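Local coordinates for ABC transporter periplasmic substrate-binding protein (Desulfovibrio alaskensis, PDB 5MY5), which binds tungstate selectively as a periplasmic substrate-binding protein and probably delivers it to the membrane part of an ABC transporter for uptake, at residues A31-T36 with V62-A67; A85-F90 with Q223-P228; Y104-I109 with T192-Y197; F138-D143 with A167-T172; A117-M122 with G129-D134. The protein carries 2 engineered substitutions. One frame throughout, in Å; residues are numbered along the deposited sequence.

Contact 1: residues A31-T36 with V62-A67; sequences ATTTST and VGTGKA
T32 and T34 hold V62 through backbone bonds where the parallel strands 27-33 and 56-62 come to an end side by side. The chain between them makes a beta-alpha-beta crossover, and each strand leads, at once or after a single residue, into a new helix. Two hydrogen bonds carry the pairing around T33, the bridge partner of V62. The bond from V62 N to T32 O, 3.0 Å long, is nearly straight (164°). The bond from T34 N to V62 O has the same length but bends to 135°, its donor standing above the carbonyl plane where the chain is already turning into helix. V62 O also receives a CA-H...O contact from T33 CA at 3.1 Å.

Van der Waals contacts are fewer. A31 CB points at the second helix and meets A67 CB at 4.1 Å, while V62 CG2 rests 3.7 Å from T32 O. T33 and T64 run alongside each other, methyl CG2 of T33 against hydroxyl OG1 of T64 at 3.7 Å.

Hydroxyl bonding lies mostly off this interface: T32 OG1 binds L80 O on strand 78-81. T33 and G63 are the N-cap residues of their helices, so both helix starts gather at the same end of the sheet, as in other periplasmic binding proteins, where this end faces the cleft. With chi1 of 69°, T33 OG1 sits between its backbone N and carbonyl carbon, turned back over the first helix turn; there it bonds T36 OG1 at 2.7 Å and also H82 NE2.

Contact 2: residues A85-F90 with Q223-P228; sequences AAEKAF and QYSAIP
E87 and F90, one turn apart on helix 84-92, close over I227 of strand 221-228. Helix and strand run nearly parallel, their segment axes 10.5 Å apart at an angle of 16°, and side chains and one water span that gap. The tight part is apolar. The tip methyl CD1 of I227 presses against the stem of E87, 3.6 Å from its CG, and its branch methyl CG2 comes 4.0 Å from F90 CD2, meeting the ring obliquely. One isoleucine thus touches both helix residues, a different branch for each.

The other part is polar and more loosely joined, with water between the two sides. E87 is extended beyond CG (chi2 170°), which carries the carboxylate past I227 to S225, where OE1 lies 3.2 Å from the S225 CB carbon. A water sits beyond: it donates to E87 OE2 at 2.7 Å and to Q223 O at 2.9 Å, and accepts from S225 OG at 2.8 Å. Three bonds therefore fix the water and tie the carboxylate to the strand indirectly. The carboxylate has further partners, R99 in a salt bridge to OE1 and A83 N bonded to OE2; these would be expected to keep it charged although it is buried. S225 OG is also held by Q101 NE2.

In the sheet, strand 221-228 lies between strands 78-81 and 100-112. Helix 84-92 covers the face of S225 and I227, touching V81 and L79 as well, whereas A226 and P228 point away from it and pack on helix 239-250.

Contact 3: residues Y104-I109 with T192-Y197; sequences YNDFVI and TDRGTY
The guanidinium of R194 meets the carboxylate of D106 edge to edge, the two planes only 20° apart, while V108 CG1 lies over one guanidinium face, 3.5 Å from NH2. The grip is side-on: NE donates to OD1 of D106 at 2.7 Å and NH2 to OD2 of D106 at 2.9 Å, the first bond using the syn lone pair and the second arriving on the syn side. R194 bends at chi3 (-66°), which swings the flat group back alongside the strand to face the carboxylate. NH2 is shared with E215 in a second salt bridge, so this arginine nitrogen serves two acids, which would be expected to hold the guanidinium in place.

The F107 ring has T192 O at its edge, near the ring plane. Its CD1 comes 3.6 Å from D193 CA in an oblique approach, and the D193 carboxylate is turned almost perpendicular to the ring.

Behind these side chains V108 and T192 form an antiparallel hydrogen-bonded pair, each N reaching the other's O at 2.9 Å. R194 N extends the pairing by donating to D106 O at 3.1 Å, in the carbonyl plane. The CG2 methyls of V108 and T192 touch on the same face.

Strand 189-193 stops here and helix 194-203 begins. D193 is its N-cap, taking T196 N on OD2 at 2.8 Å and the T196 hydroxyl on OD1. A strand running into a capped helix start near the centre of a two-lobed protein is consistent with the cleft of the periplasmic-binding-protein fold.

Contact 4: residues F138-D143 with A167-T172; sequences FVSRGD and AWYVQT
Y169 and F138 are neighbours on one face of a parallel strand pair, and the tyrosine can be followed outward. Its CB stands over one face of the W168 indole. With CG anti to the backbone N (chi1 -171°), the ring swings alongside F138: CD1 lies 3.9 Å and CE1 3.7 Å from F138 CD1. The two rings meet rim to rim, planes 6° apart, neither over the other's face. Farther out, CZ of Y169 reaches S140 CB at 3.7 Å. The tip OH bonds E151 OE2, and S140 OG bonds the other oxygen of that carboxylate.

The backbones are joined by a ladder of bonds: F138 N to W168 O, V170 N to F138 O at 2.8 Å, S140 N to V170 O at 2.6 Å, and T172 N to S140 O. On the opposite face V139 CG1 is pressed to 3.4 Å from T172 CG2, tighter than usual for two carbons.

The strands belong to the beta-alpha-beta unit of strand 138-140, helix 146-155 and strand 169-171. Helix 146-155 covers the F138 and S140 face, helix 176-186 packs against V139, and strand 189-193 flanks strand 138-140.

Contact 5: residues A117-M122 with G129-D134; sequences AGVKGM and GKIAAD. Engineered in segment 129-134: K130 (natural residue Arg).
A117, V119 and M122 pack against K130 and I131 in a loop-on-helix contact: the loop that follows strand 100-112 turns back along helix 124-133, which it soon enters. The loop contains a type II beta turn from V119 to M122, closed by M122 N donating to V119 O at 2.9 Å. D115 steadies the turn from outside, its carboxylate accepting from V119 N and K120 N.

The buried half is apolar. I131 CG1 packs against two loop side chains, 4.0 Å from V119 CG1 and 4.1 Å from A117 CB. Y189 of strand 189-193 packs on V119 and I131 too, and its hydroxyl bonds A117 N, so the loop is tied to the sheet as well as to the helix.

The more exposed half is built on K130, an engineered residue that is arginine in the natural sequence. M122 SD passes 4.2 Å from K130 CB, and V119 CG1 touches the lysine CG at 4.1 Å. Bends at chi2 (60°) and chi4 (58°) curl the chain over the A117 carbonyl and toward the C-terminal end of the helix. There the ammonium makes a salt bridge to D134, one turn on. From this perch K130 NZ donates to A117 O at 2.8 Å, approaching from above the carbonyl plane.

Contacts 1 and 2 lie toward one end of the elongated chain, centres 12 Å apart and joined by T36 OG1 with Y224 OH; contacts 4 and 5 lie toward the other, 16 Å apart, with W168 and F138 packed on helix 124-133. Contact 3, near the centre, is 17 Å from contacts 1 and 4 alike. Strand 100-112 connects the two ends, pairing with 221-228 of contact 2 and 189-193 of contact 3; the latter in turn flanks 138-140 of contact 4. Along the chain contact 1 comes first; contact 2 then encloses contact 3, which in turn encloses contact 5 and then contact 4. The chain thus crosses out and returns, as expected for a two-lobed binding protein.

Contact 1: residues A31-T36 with V62-A67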
# COMPACT_ATOMS: atom_id res chain seq x y z
N ALA A 31 11.26 6.25 -9.16
CA ALA A 31 9.85 6.42 -9.26
C ALA A 31 9.18 5.58 -8.25
O ALA A 31 9.47 4.38 -8.10
CB ALA A 31 9.37 6.03 -10.64
N THR A 32 8.22 6.19 -7.55
CA THR A 32 7.39 5.47 -6.55
C THR A 32 5.94 5.97 -6.58
O THR A 32 5.61 6.69 -7.50
CB THR A 32 8.05 5.64 -5.20
OG1 THR A 32 7.47 4.77 -4.20
CG2 THR A 32 7.95 7.06 -4.63
N THR A 33 5.15 5.54 -5.63
CA THR A 33 3.72 5.83 -5.70
C THR A 33 3.30 6.94 -4.76
O THR A 33 3.95 7.17 -3.75
CB THR A 33 2.90 4.61 -5.41
OG1 THR A 33 2.99 4.20 -4.03
CG2 THR A 33 3.38 3.43 -6.28
N THR A 34 2.15 7.55 -5.07
CA THR A 34 1.57 8.57 -4.25
C THR A 34 1.32 8.06 -2.84
O THR A 34 1.68 8.68 -1.89
CB THR A 34 0.25 8.98 -4.92
OG1 THR A 34 0.55 9.42 -6.25
CG2 THR A 34 -0.48 10.10 -4.09
N SER A 35 0.82 6.84 -2.70
CA SER A 35 0.55 6.32 -1.40
C SER A 35 1.87 6.19 -0.62
O SER A 35 1.91 6.47 0.61
CB SER A 35 -0.20 4.97 -1.37
OG SER A 35 0.48 4.00 -2.10
N THR A 36 2.93 5.76 -1.32
CA THR A 36 4.24 5.60 -0.65
C THR A 36 4.68 6.95 -0.09
O THR A 36 5.11 7.07 1.10
CB THR A 36 5.28 5.03 -1.62
OG1 THR A 36 4.83 3.77 -2.12
CG2 THR A 36 6.59 4.77 -0.87
N VAL A 62 3.90 9.08 -8.13
CA VAL A 62 2.83 9.08 -9.17
C VAL A 62 1.99 7.86 -8.97
O VAL A 62 2.25 7.11 -8.05
CB VAL A 62 3.48 9.11 -10.56
CG1 VAL A 62 4.13 10.45 -10.80
CG2 VAL A 62 4.50 8.01 -10.82
N GLY A 63 0.93 7.68 -9.75
CA GLY A 63 0.24 6.40 -9.69
C GLY A 63 1.12 5.27 -10.21
O GLY A 63 2.09 5.45 -10.95
N THR A 64 0.77 4.05 -9.81
CA THR A 64 1.57 2.88 -10.21
C THR A 64 1.85 2.75 -11.71
O THR A 64 2.99 2.47 -12.17
CB THR A 64 0.93 1.56 -9.66
OG1 THR A 64 0.86 1.63 -8.23
CG2 THR A 64 1.74 0.36 -10.08
N GLY A 65 0.77 2.85 -12.51
CA GLY A 65 0.99 2.77 -13.94
C GLY A 65 1.99 3.76 -14.49
O GLY A 65 2.86 3.40 -15.30
N LYS A 66 1.87 4.96 -13.99
CA LYS A 66 2.76 6.04 -14.42
C LYS A 66 4.21 5.80 -13.94
O LYS A 66 5.13 6.11 -14.66
CB LYS A 66 2.25 7.38 -13.86
CG LYS A 66 3.01 8.61 -14.35
CD LYS A 66 3.06 8.77 -15.90
CE LYS A 66 4.02 9.88 -16.30
NZ LYS A 66 4.17 10.95 -15.27
N ALA A 67 4.35 5.21 -12.74
CA ALA A 67 5.70 4.85 -12.23
C ALA A 67 6.34 3.87 -13.12
O ALA A 67 7.51 3.95 -13.46
CB ALA A 67 5.63 4.34 -10.82

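Contact 2: residues A85-F90 with Q223-P228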
# COMPACT_ATOMS: atom_id res chain seq x y z
N ALA A 85 1.64 -8.14 -9.71
CA ALA A 85 1.42 -8.59 -11.11
C ALA A 85 2.03 -7.65 -12.13
O ALA A 85 2.69 -8.10 -13.08
CB ALA A 85 -0.08 -8.80 -11.41
N ALA A 86 1.81 -6.34 -11.94
CA ALA A 86 2.38 -5.36 -12.86
C ALA A 86 3.92 -5.39 -12.76
O ALA A 86 4.58 -5.20 -13.75
CB ALA A 86 1.88 -4.04 -12.51
N GLU A 87 4.43 -5.58 -11.54
CA GLU A 87 5.87 -5.67 -11.39
C GLU A 87 6.51 -6.87 -12.17
O GLU A 87 7.53 -6.76 -12.84
CB GLU A 87 6.27 -5.76 -9.95
CG GLU A 87 5.93 -4.53 -9.12
CD GLU A 87 6.14 -4.81 -7.64
OE1 GLU A 87 7.12 -5.58 -7.37
OE2 GLU A 87 5.46 -4.29 -6.73
N LYS A 88 5.81 -8.01 -12.07
CA LYS A 88 6.25 -9.21 -12.82
C LYS A 88 6.24 -8.98 -14.36
O LYS A 88 7.20 -9.30 -15.09
CB LYS A 88 5.47 -10.45 -12.44
CG LYS A 88 5.71 -10.95 -11.06
CD LYS A 88 4.63 -11.94 -10.69
CE LYS A 88 4.86 -12.49 -9.30
NZ LYS A 88 3.57 -12.97 -8.75
N ALA A 89 5.18 -8.33 -14.85
CA ALA A 89 5.15 -7.91 -16.26
C ALA A 89 6.25 -6.96 -16.67
O ALA A 89 6.85 -7.11 -17.76
CB ALA A 89 3.81 -7.32 -16.61
N PHE A 90 6.64 -6.04 -15.74
CA PHE A 90 7.72 -5.12 -16.02
C PHE A 90 9.06 -5.82 -16.19
O PHE A 90 9.86 -5.52 -17.03
CB PHE A 90 7.74 -4.05 -14.88
CG PHE A 90 8.70 -2.94 -15.07
CD1 PHE A 90 8.40 -1.79 -15.75
CD2 PHE A 90 9.99 -3.02 -14.44
CE1 PHE A 90 9.30 -0.76 -15.85
CE2 PHE A 90 10.87 -2.00 -14.55
CZ PHE A 90 10.54 -0.89 -15.23
N GLN A 223 2.55 -5.67 -0.32
CA GLN A 223 3.97 -6.02 -0.46
C GLN A 223 4.67 -4.92 -1.34
O GLN A 223 4.31 -4.69 -2.49
CB GLN A 223 4.20 -7.34 -1.10
CG GLN A 223 5.65 -7.73 -1.17
CD GLN A 223 6.27 -7.91 0.19
OE1 GLN A 223 5.78 -8.70 1.03
NE2 GLN A 223 7.39 -7.25 0.43
N TYR A 224 5.76 -4.32 -0.78
CA TYR A 224 6.67 -3.49 -1.53
C TYR A 224 7.86 -4.23 -2.08
O TYR A 224 8.47 -5.07 -1.33
CB TYR A 224 7.25 -2.40 -0.64
CG TYR A 224 6.38 -1.25 -0.54
CD1 TYR A 224 5.26 -1.27 0.28
CD2 TYR A 224 6.64 -0.11 -1.27
CE1 TYR A 224 4.42 -0.17 0.37
CE2 TYR A 224 5.82 0.99 -1.20
CZ TYR A 224 4.70 0.98 -0.36
OH TYR A 224 3.90 2.08 -0.30
N SER A 225 8.25 -3.88 -3.32
CA SER A 225 9.50 -4.34 -3.90
C SER A 225 10.25 -3.20 -4.55
O SER A 225 9.64 -2.25 -5.07
CB SER A 225 9.22 -5.40 -4.93
OG SER A 225 8.53 -6.47 -4.30
N ALA A 226 11.58 -3.35 -4.58
CA ALA A 226 12.40 -2.48 -5.39
C ALA A 226 12.76 -3.18 -6.66
O ALA A 226 12.98 -4.44 -6.66
CB ALA A 226 13.68 -2.05 -4.66
N ILE A 227 12.82 -2.43 -7.76
CA ILE A 227 13.19 -3.02 -9.07
C ILE A 227 14.10 -2.05 -9.78
O ILE A 227 13.69 -1.00 -10.27
CB ILE A 227 11.91 -3.17 -9.95
CG1 ILE A 227 10.85 -4.01 -9.24
CG2 ILE A 227 12.31 -3.87 -11.24
CD1 ILE A 227 9.44 -3.95 -9.87
N PRO A 228 15.40 -2.41 -9.89
CA PRO A 228 16.33 -1.68 -10.74
C PRO A 228 15.86 -1.69 -12.21
O PRO A 228 15.48 -2.77 -12.68
CB PRO A 228 17.66 -2.41 -10.55
CG PRO A 228 17.55 -3.04 -9.18
CD PRO A 228 16.06 -3.48 -9.15
O HOH W 1 5.81 -5.87 -4.61

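Contact 3: residues Y104-I109 with T192-Y197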
# COMPACT_ATOMS: atom_id res chain seq x y z
N TYR A 104 6.17 -4.78 3.87
CA TYR A 104 4.76 -4.52 3.50
C TYR A 104 4.08 -3.59 4.47
O TYR A 104 4.39 -3.65 5.67
CB TYR A 104 3.96 -5.81 3.39
CG TYR A 104 3.94 -6.74 4.64
CD1 TYR A 104 2.91 -6.66 5.55
CD2 TYR A 104 4.89 -7.75 4.84
CE1 TYR A 104 2.83 -7.48 6.66
CE2 TYR A 104 4.75 -8.63 5.91
CZ TYR A 104 3.73 -8.45 6.82
OH TYR A 104 3.59 -9.21 7.94
N ASN A 105 3.16 -2.77 4.03
CA ASN A 105 2.13 -2.19 4.88
C ASN A 105 0.83 -3.01 4.64
O ASN A 105 0.90 -4.10 4.09
CB ASN A 105 2.00 -0.67 4.77
CG ASN A 105 1.76 -0.17 3.34
OD1 ASN A 105 1.64 -0.97 2.43
ND2 ASN A 105 1.76 1.16 3.13
N ASP A 106 -0.21 -2.61 5.28
CA ASP A 106 -1.39 -3.43 5.19
C ASP A 106 -2.66 -2.64 5.16
O ASP A 106 -2.73 -1.49 5.42
CB ASP A 106 -1.43 -4.51 6.29
CG ASP A 106 -1.63 -3.94 7.68
OD1 ASP A 106 -1.41 -2.73 7.96
OD2 ASP A 106 -1.95 -4.75 8.60
N PHE A 107 -3.72 -3.37 4.81
CA PHE A 107 -5.07 -2.88 4.80
C PHE A 107 -5.85 -3.48 5.95
O PHE A 107 -5.53 -4.54 6.34
CB PHE A 107 -5.75 -3.22 3.43
CG PHE A 107 -5.14 -2.49 2.25
CD1 PHE A 107 -5.57 -1.28 1.92
CD2 PHE A 107 -4.16 -3.15 1.49
CE1 PHE A 107 -4.97 -0.59 0.79
CE2 PHE A 107 -3.62 -2.52 0.36
CZ PHE A 107 -4.00 -1.25 0.08
N VAL A 108 -6.91 -2.82 6.35
CA VAL A 108 -7.81 -3.28 7.46
C VAL A 108 -9.25 -3.04 7.10
O VAL A 108 -9.58 -2.13 6.29
CB VAL A 108 -7.41 -2.62 8.79
CG1 VAL A 108 -5.95 -2.99 9.23
CG2 VAL A 108 -7.58 -1.20 8.74
N ILE A 109 -10.16 -3.82 7.69
CA ILE A 109 -11.59 -3.48 7.60
C ILE A 109 -12.02 -2.85 8.90
O ILE A 109 -11.71 -3.42 9.98
CB ILE A 109 -12.41 -4.74 7.24
CG1 ILE A 109 -11.89 -5.28 5.87
CG2 ILE A 109 -13.87 -4.38 7.27
CD1 ILE A 109 -12.42 -6.62 5.62
N THR A 192 -9.77 0.08 4.43
CA THR A 192 -8.83 1.23 4.33
C THR A 192 -7.44 0.80 4.47
O THR A 192 -7.16 -0.22 5.03
CB THR A 192 -9.16 2.27 5.38
OG1 THR A 192 -8.32 3.44 5.26
CG2 THR A 192 -9.08 1.76 6.75
N ASP A 193 -6.50 1.59 3.87
CA ASP A 193 -5.10 1.34 4.27
C ASP A 193 -5.02 1.76 5.79
O ASP A 193 -5.69 2.66 6.20
CB ASP A 193 -4.12 2.18 3.41
CG ASP A 193 -4.43 3.63 3.52
OD1 ASP A 193 -5.50 4.17 3.12
OD2 ASP A 193 -3.56 4.30 4.10
N ARG A 194 -4.08 1.08 6.46
CA ARG A 194 -3.84 1.40 7.89
C ARG A 194 -3.38 2.80 8.10
O ARG A 194 -3.84 3.44 9.07
CB ARG A 194 -2.88 0.46 8.52
CG ARG A 194 -2.77 0.61 10.07
CD ARG A 194 -1.74 -0.39 10.59
NE ARG A 194 -2.10 -1.81 10.45
CZ ARG A 194 -2.84 -2.49 11.34
NH1 ARG A 194 -3.35 -1.91 12.41
NH2 ARG A 194 -3.08 -3.78 11.10
N GLY A 195 -2.53 3.31 7.25
CA GLY A 195 -2.01 4.68 7.41
C GLY A 195 -3.11 5.71 7.51
O GLY A 195 -3.17 6.55 8.38
N THR A 196 -4.07 5.67 6.54
CA THR A 196 -5.16 6.61 6.55
C THR A 196 -6.04 6.39 7.82
O THR A 196 -6.47 7.40 8.38
CB THR A 196 -6.03 6.50 5.29
OG1 THR A 196 -5.22 6.68 4.10
CG2 THR A 196 -7.07 7.53 5.28
N TYR A 197 -6.26 5.13 8.22
CA TYR A 197 -6.93 4.89 9.48
C TYR A 197 -6.24 5.61 10.69
O TYR A 197 -6.92 6.29 11.47
CB TYR A 197 -7.16 3.44 9.81
CG TYR A 197 -8.00 3.34 11.05
CD1 TYR A 197 -9.34 3.67 10.98
CD2 TYR A 197 -7.44 2.93 12.29
CE1 TYR A 197 -10.11 3.61 12.15
CE2 TYR A 197 -8.19 2.94 13.44
CZ TYR A 197 -9.49 3.26 13.36
OH TYR A 197 -10.24 3.15 14.48
O HOH W 2 -0.92 1.30 5.57

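Contact 4: residues F138-D143 with A167-T172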
# COMPACT_ATOMS: atom_id res chain seq x y z
N PHE A 138 -21.62 -1.50 3.44
CA PHE A 138 -20.17 -1.66 3.12
C PHE A 138 -19.85 -0.56 2.10
O PHE A 138 -20.50 -0.45 1.04
CB PHE A 138 -19.81 -3.00 2.53
CG PHE A 138 -18.32 -3.16 2.32
CD1 PHE A 138 -17.72 -2.62 1.17
CD2 PHE A 138 -17.47 -3.71 3.31
CE1 PHE A 138 -16.36 -2.68 0.98
CE2 PHE A 138 -16.11 -3.76 3.11
CZ PHE A 138 -15.55 -3.26 1.99
N VAL A 139 -18.82 0.23 2.38
CA VAL A 139 -18.48 1.37 1.57
C VAL A 139 -17.18 1.15 0.80
O VAL A 139 -16.12 0.94 1.35
CB VAL A 139 -18.36 2.65 2.43
CG1 VAL A 139 -18.24 3.81 1.55
CG2 VAL A 139 -19.54 2.83 3.38
N SER A 140 -17.31 1.14 -0.53
CA SER A 140 -16.22 1.05 -1.50
C SER A 140 -15.75 2.46 -1.95
O SER A 140 -16.64 3.33 -2.18
CB SER A 140 -16.72 0.27 -2.79
OG SER A 140 -15.79 0.17 -3.79
N ARG A 141 -14.48 2.58 -2.23
CA ARG A 141 -13.92 3.77 -2.90
C ARG A 141 -14.62 4.02 -4.27
O ARG A 141 -14.84 5.18 -4.62
CB ARG A 141 -12.45 3.62 -3.10
CG ARG A 141 -11.58 3.59 -1.83
CD ARG A 141 -11.39 4.97 -1.29
NE ARG A 141 -10.60 5.77 -2.24
CZ ARG A 141 -9.30 5.79 -2.35
NH1 ARG A 141 -8.47 5.18 -1.52
NH2 ARG A 141 -8.76 6.53 -3.33
N GLY A 142 -14.95 2.95 -5.02
CA GLY A 142 -15.55 3.09 -6.39
C GLY A 142 -14.81 4.04 -7.33
O GLY A 142 -15.46 4.65 -8.14
N ASP A 143 -13.49 4.11 -7.26
CA ASP A 143 -12.74 5.12 -8.05
C ASP A 143 -11.57 4.58 -8.84
O ASP A 143 -10.77 5.40 -9.38
CB ASP A 143 -12.26 6.24 -7.10
CG ASP A 143 -11.19 5.81 -6.15
OD1 ASP A 143 -10.93 4.60 -5.96
OD2 ASP A 143 -10.67 6.72 -5.50
N ALA A 167 -27.91 -3.09 -2.75
CA ALA A 167 -28.15 -1.72 -2.22
C ALA A 167 -27.36 -1.37 -1.00
O ALA A 167 -27.08 -0.13 -0.82
CB ALA A 167 -29.63 -1.49 -2.01
N TRP A 168 -26.89 -2.38 -0.26
CA TRP A 168 -26.08 -2.15 0.96
C TRP A 168 -24.63 -1.77 0.59
O TRP A 168 -23.91 -1.31 1.47
CB TRP A 168 -26.12 -3.33 1.95
CG TRP A 168 -25.80 -4.61 1.36
CD1 TRP A 168 -26.71 -5.55 0.90
CD2 TRP A 168 -24.50 -5.19 1.09
NE1 TRP A 168 -26.09 -6.59 0.34
CE2 TRP A 168 -24.73 -6.43 0.46
CE3 TRP A 168 -23.13 -4.76 1.27
CZ2 TRP A 168 -23.74 -7.22 0.04
CZ3 TRP A 168 -22.12 -5.63 0.89
CH2 TRP A 168 -22.40 -6.86 0.29
N TYR A 169 -24.22 -2.00 -0.62
CA TYR A 169 -22.92 -1.76 -1.12
C TYR A 169 -22.77 -0.39 -1.75
O TYR A 169 -23.47 -0.12 -2.76
CB TYR A 169 -22.54 -2.80 -2.16
CG TYR A 169 -21.08 -2.82 -2.66
CD1 TYR A 169 -20.03 -3.28 -1.84
CD2 TYR A 169 -20.74 -2.36 -3.89
CE1 TYR A 169 -18.74 -3.33 -2.33
CE2 TYR A 169 -19.47 -2.39 -4.37
CZ TYR A 169 -18.41 -2.87 -3.57
OH TYR A 169 -17.16 -2.96 -4.06
N VAL A 170 -22.08 0.50 -1.07
CA VAL A 170 -22.00 1.96 -1.41
C VAL A 170 -20.68 2.19 -2.12
O VAL A 170 -19.61 1.75 -1.69
CB VAL A 170 -22.08 2.77 -0.10
CG1 VAL A 170 -21.86 4.25 -0.43
CG2 VAL A 170 -23.35 2.55 0.66
N GLN A 171 -20.70 2.87 -3.25
CA GLN A 171 -19.51 3.25 -4.02
C GLN A 171 -19.40 4.80 -4.01
O GLN A 171 -20.26 5.49 -4.54
CB GLN A 171 -19.59 2.74 -5.45
CG GLN A 171 -19.62 1.22 -5.50
CD GLN A 171 -19.70 0.64 -6.89
OE1 GLN A 171 -20.72 0.81 -7.50
NE2 GLN A 171 -18.66 0.01 -7.40
N THR A 172 -18.45 5.35 -3.28
CA THR A 172 -18.40 6.79 -3.11
C THR A 172 -17.92 7.55 -4.35
O THR A 172 -18.27 8.71 -4.50
CB THR A 172 -17.49 7.15 -1.90
OG1 THR A 172 -16.19 6.75 -2.17
CG2 THR A 172 -18.05 6.47 -0.63

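Contact 5: residues A117-M122 with G129-D134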
# COMPACT_ATOMS: atom_id res chain seq x y z
N ALA A 117 -22.72 -6.42 12.28
CA ALA A 117 -22.60 -7.69 11.61
C ALA A 117 -21.85 -8.75 12.37
O ALA A 117 -21.74 -9.88 11.90
CB ALA A 117 -21.97 -7.49 10.19
N GLY A 118 -21.19 -8.33 13.45
CA GLY A 118 -20.42 -9.18 14.33
C GLY A 118 -19.26 -9.84 13.66
O GLY A 118 -19.04 -11.06 13.77
N VAL A 119 -18.46 -9.01 12.97
CA VAL A 119 -17.30 -9.56 12.28
C VAL A 119 -15.92 -9.47 12.98
O VAL A 119 -14.94 -9.97 12.44
CB VAL A 119 -17.14 -8.92 10.87
CG1 VAL A 119 -18.45 -9.08 10.13
CG2 VAL A 119 -16.68 -7.48 10.96
N LYS A 120 -15.83 -8.81 14.13
CA LYS A 120 -14.53 -8.64 14.79
C LYS A 120 -13.83 -9.95 14.95
O LYS A 120 -14.40 -10.93 15.43
CB LYS A 120 -14.70 -7.91 16.11
CG LYS A 120 -13.40 -7.45 16.76
CD LYS A 120 -13.77 -6.79 18.09
CE LYS A 120 -12.57 -6.46 18.95
NZ LYS A 120 -12.06 -5.10 18.69
N GLY A 121 -12.56 -9.97 14.52
CA GLY A 121 -11.69 -11.12 14.67
C GLY A 121 -11.96 -12.24 13.70
O GLY A 121 -11.33 -13.34 13.79
N MET A 122 -12.86 -12.01 12.72
CA MET A 122 -13.02 -13.01 11.69
C MET A 122 -11.91 -12.86 10.65
O MET A 122 -11.25 -11.84 10.63
CB MET A 122 -14.37 -12.80 10.97
CG MET A 122 -15.59 -13.28 11.74
SD MET A 122 -17.10 -13.06 10.74
CE MET A 122 -18.35 -13.94 11.70
N GLY A 129 -18.21 -12.21 3.89
CA GLY A 129 -19.42 -13.04 3.67
C GLY A 129 -20.51 -12.76 4.65
O GLY A 129 -21.70 -12.81 4.29
N LYS A 130 -20.18 -12.46 5.87
CA LYS A 130 -21.09 -12.13 6.90
C LYS A 130 -21.76 -10.80 6.71
O LYS A 130 -22.94 -10.62 6.95
CB LYS A 130 -20.41 -12.23 8.27
CG LYS A 130 -21.32 -11.93 9.45
CD LYS A 130 -22.46 -12.91 9.44
CE LYS A 130 -23.05 -13.15 10.80
NZ LYS A 130 -23.58 -11.95 11.51
N ILE A 131 -20.97 -9.78 6.28
CA ILE A 131 -21.52 -8.44 5.95
C ILE A 131 -22.55 -8.60 4.84
O ILE A 131 -23.64 -8.00 4.91
CB ILE A 131 -20.31 -7.49 5.58
CG1 ILE A 131 -19.58 -7.05 6.83
CG2 ILE A 131 -20.78 -6.35 4.68
CD1 ILE A 131 -18.12 -6.60 6.54
N ALA A 132 -22.18 -9.36 3.83
CA ALA A 132 -23.04 -9.65 2.62
C ALA A 132 -24.31 -10.37 3.13
O ALA A 132 -25.44 -9.94 2.77
CB ALA A 132 -22.37 -10.44 1.57
N ALA A 133 -24.18 -11.36 4.01
CA ALA A 133 -25.32 -12.16 4.45
C ALA A 133 -26.28 -11.34 5.30
O ALA A 133 -27.51 -11.52 5.15
CB ALA A 133 -24.82 -13.37 5.26
N ASP A 134 -25.78 -10.40 6.12
CA ASP A 134 -26.54 -9.57 6.99
C ASP A 134 -27.01 -8.29 6.26
O ASP A 134 -27.70 -7.42 6.89
CB ASP A 134 -25.77 -9.23 8.31
CG ASP A 134 -25.65 -10.46 9.27
OD1 ASP A 134 -26.06 -11.59 8.92
OD2 ASP A 134 -25.17 -10.31 10.39